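PDB 3MDP: cyclic nucleotide-binding domain (CNMP-BD) protein from Geobacter metallireducens, which probably binds a cyclic nucleotide through its double-stranded beta-helix domain and may act as a DNA-binding transcription factor. Local coordinates for residues A[23-28]-A[116-121]. Numbering follows the deposited sequence.
Sequences KDIALI and REMSEN
Met118, a selenomethionine in this model, reaches from helix 112-121 across to Asp24 and Ile25 of helix 19-27 and to Ile28 just beyond it. Its CB leaves the backbone pointing at the other helix, and CG continues that way, beside the backbone N and anti to the carbonyl carbon, chi1 -64°. CB and CG only span the gap, for the backbones stand well apart: even the nearest alpha carbons, CA of Asp24 and CA of Met118, are 9.4 Å from each other. The selenium is the first atom to touch, with SE of Met118 3.7 Å from CD1 of Ile28 where the two side chains run alongside one another, pointing opposite ways. Helices 19-27 and 112-121 flank the double-stranded beta-helix of this cyclic nucleotide-binding domain; Ile28 links the first to strand 29-34, and the second follows strand 105-111. A bend at chi3 (63°) then turns the terminal methyl aside, setting CE of Met118 3.9 Å from the methylene CB of Asp24, a contact made by the carbon and not the carboxylate, and, more loosely, 4.5 Å from CG1 of Ile25. Ile25 and Ile28 also pack on Ile110 of strand 105-111, while Met118 touches Leu125 of helix 123-139.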
loop_
_atom_site.group_PDB
_atom_site.type_symbol
_atom_site.label_atom_id
_atom_site.label_comp_id
_atom_site.label_asym_id
_atom_site.label_seq_id
_atom_site.Cartn_x
_atom_site.Cartn_y
_atom_site.Cartn_z
ATOM N N LYS A 23 8.032 -17.076 -13.411
ATOM C CA LYS A 23 9.066 -17.175 -14.460
ATOM C C LYS A 23 9.353 -15.813 -15.114
ATOM O O LYS A 23 10.508 -15.437 -15.345
ATOM C CB LYS A 23 8.628 -18.157 -15.565
ATOM N N ASP A 24 8.294 -15.079 -15.422
ATOM C CA ASP A 24 8.450 -13.746 -15.999
ATOM C C ASP A 24 9.180 -12.798 -15.063
ATOM O O ASP A 24 10.118 -12.123 -15.487
ATOM C CB ASP A 24 7.101 -13.158 -16.421
ATOM C CG ASP A 24 6.609 -13.736 -17.745
ATOM O OD1 ASP A 24 7.448 -14.084 -18.608
ATOM O OD2 ASP A 24 5.381 -13.851 -17.936
ATOM N N ILE A 25 8.792 -12.768 -13.784
ATOM C CA ILE A 25 9.460 -11.888 -12.811
ATOM C C ILE A 25 10.911 -12.330 -12.599
ATOM O O ILE A 25 11.801 -11.484 -12.537
ATOM C CB ILE A 25 8.680 -11.790 -11.450
ATOM C CG1 ILE A 25 7.372 -11.049 -11.661
ATOM C CG2 ILE A 25 9.513 -11.080 -10.384
ATOM C CD1 ILE A 25 6.383 -11.160 -10.514
ATOM N N ALA A 26 11.155 -13.640 -12.522
ATOM C CA ALA A 26 12.532 -14.177 -12.394
ATOM C C ALA A 26 13.475 -13.687 -13.496
ATOM O O ALA A 26 14.651 -13.344 -13.255
ATOM C CB ALA A 26 12.513 -15.717 -12.365
ATOM N N LEU A 27 12.938 -13.606 -14.710
ATOM C CA LEU A 27 13.708 -13.202 -15.853
ATOM C C LEU A 27 14.260 -11.782 -15.687
ATOM O O LEU A 27 15.356 -11.487 -16.176
ATOM C CB LEU A 27 12.822 -13.290 -17.105
ATOM C CG LEU A 27 13.466 -13.404 -18.459
ATOM C CD1 LEU A 27 14.451 -14.595 -18.529
ATOM C CD2 LEU A 27 12.326 -13.540 -19.493
ATOM N N ILE A 28 13.507 -10.915 -15.001
ATOM C CA ILE A 28 13.922 -9.523 -14.778
ATOM C C ILE A 28 14.474 -9.292 -13.350
ATOM O O ILE A 28 14.495 -8.172 -12.831
ATOM C CB ILE A 28 12.744 -8.529 -15.097
ATOM C CG1 ILE A 28 11.516 -8.829 -14.191
ATOM C CG2 ILE A 28 12.449 -8.567 -16.581
ATOM C CD1 ILE A 28 10.645 -7.654 -13.924
ATOM N N ARG A 116 6.724 -2.085 -14.215
ATOM C CA ARG A 116 5.765 -1.063 -14.630
ATOM C C ARG A 116 5.199 -1.358 -16.019
ATOM O O ARG A 116 3.987 -1.244 -16.211
ATOM C CB ARG A 116 6.370 0.342 -14.540
ATOM C CG ARG A 116 6.527 0.809 -13.097
ATOM C CD ARG A 116 6.905 2.273 -12.948
ATOM N NE ARG A 116 8.222 2.609 -13.502
ATOM C CZ ARG A 116 9.388 2.544 -12.866
ATOM N NH1 ARG A 116 9.481 2.114 -11.613
ATOM N NH2 ARG A 116 10.495 2.890 -13.514
ATOM N N GLU A 117 6.042 -1.781 -16.963
ATOM C CA GLU A 117 5.586 -2.101 -18.335
ATOM C C GLU A 117 4.616 -3.247 -18.309
ATOM O O GLU A 117 3.556 -3.211 -18.953
ATOM C CB GLU A 117 6.734 -2.532 -19.237
ATOM C CG GLU A 117 7.582 -1.409 -19.717
ATOM C CD GLU A 117 8.876 -1.873 -20.363
ATOM O OE1 GLU A 117 9.051 -3.074 -20.690
ATOM O OE2 GLU A 117 9.755 -1.016 -20.532
HETATM N N MSE A 118 5.000 -4.268 -17.553
HETATM C CA MSE A 118 4.257 -5.508 -17.477
HETATM C C MSE A 118 2.931 -5.262 -16.806
HETATM O O MSE A 118 1.921 -5.807 -17.223
HETATM C CB MSE A 118 5.062 -6.566 -16.704
HETATM C CG MSE A 118 6.366 -6.947 -17.412
HETATM SE SE MSE A 118 7.715 -7.735 -16.241
HETATM C CE MSE A 118 6.744 -9.285 -15.732
ATOM N N SER A 119 2.935 -4.422 -15.772
ATOM C CA SER A 119 1.701 -4.009 -15.113
ATOM C C SER A 119 0.750 -3.313 -16.056
ATOM O O SER A 119 -0.446 -3.541 -15.988
ATOM C CB SER A 119 2.000 -3.102 -13.921
ATOM O OG SER A 119 2.683 -3.849 -12.948
ATOM N N GLU A 120 1.290 -2.485 -16.948
ATOM C CA GLU A 120 0.490 -1.753 -17.922
ATOM C C GLU A 120 -0.070 -2.660 -19.009
ATOM O O GLU A 120 -1.203 -2.466 -19.447
ATOM C CB GLU A 120 1.324 -0.645 -18.598
ATOM C CG GLU A 120 1.260 0.721 -17.907
ATOM N N ASN A 121 0.728 -3.613 -19.476
ATOM C CA ASN A 121 0.348 -4.442 -20.614
ATOM C C ASN A 121 -0.398 -5.714 -20.214
ATOM O O ASN A 121 -1.103 -6.318 -21.027
ATOM C CB ASN A 121 1.578 -4.787 -21.448
ATOM C CG ASN A 121 2.121 -3.584 -22.200
ATOM O OD1 ASN A 121 1.362 -2.808 -22.763
ATOM N ND2 ASN A 121 3.434 -3.435 -22.224
#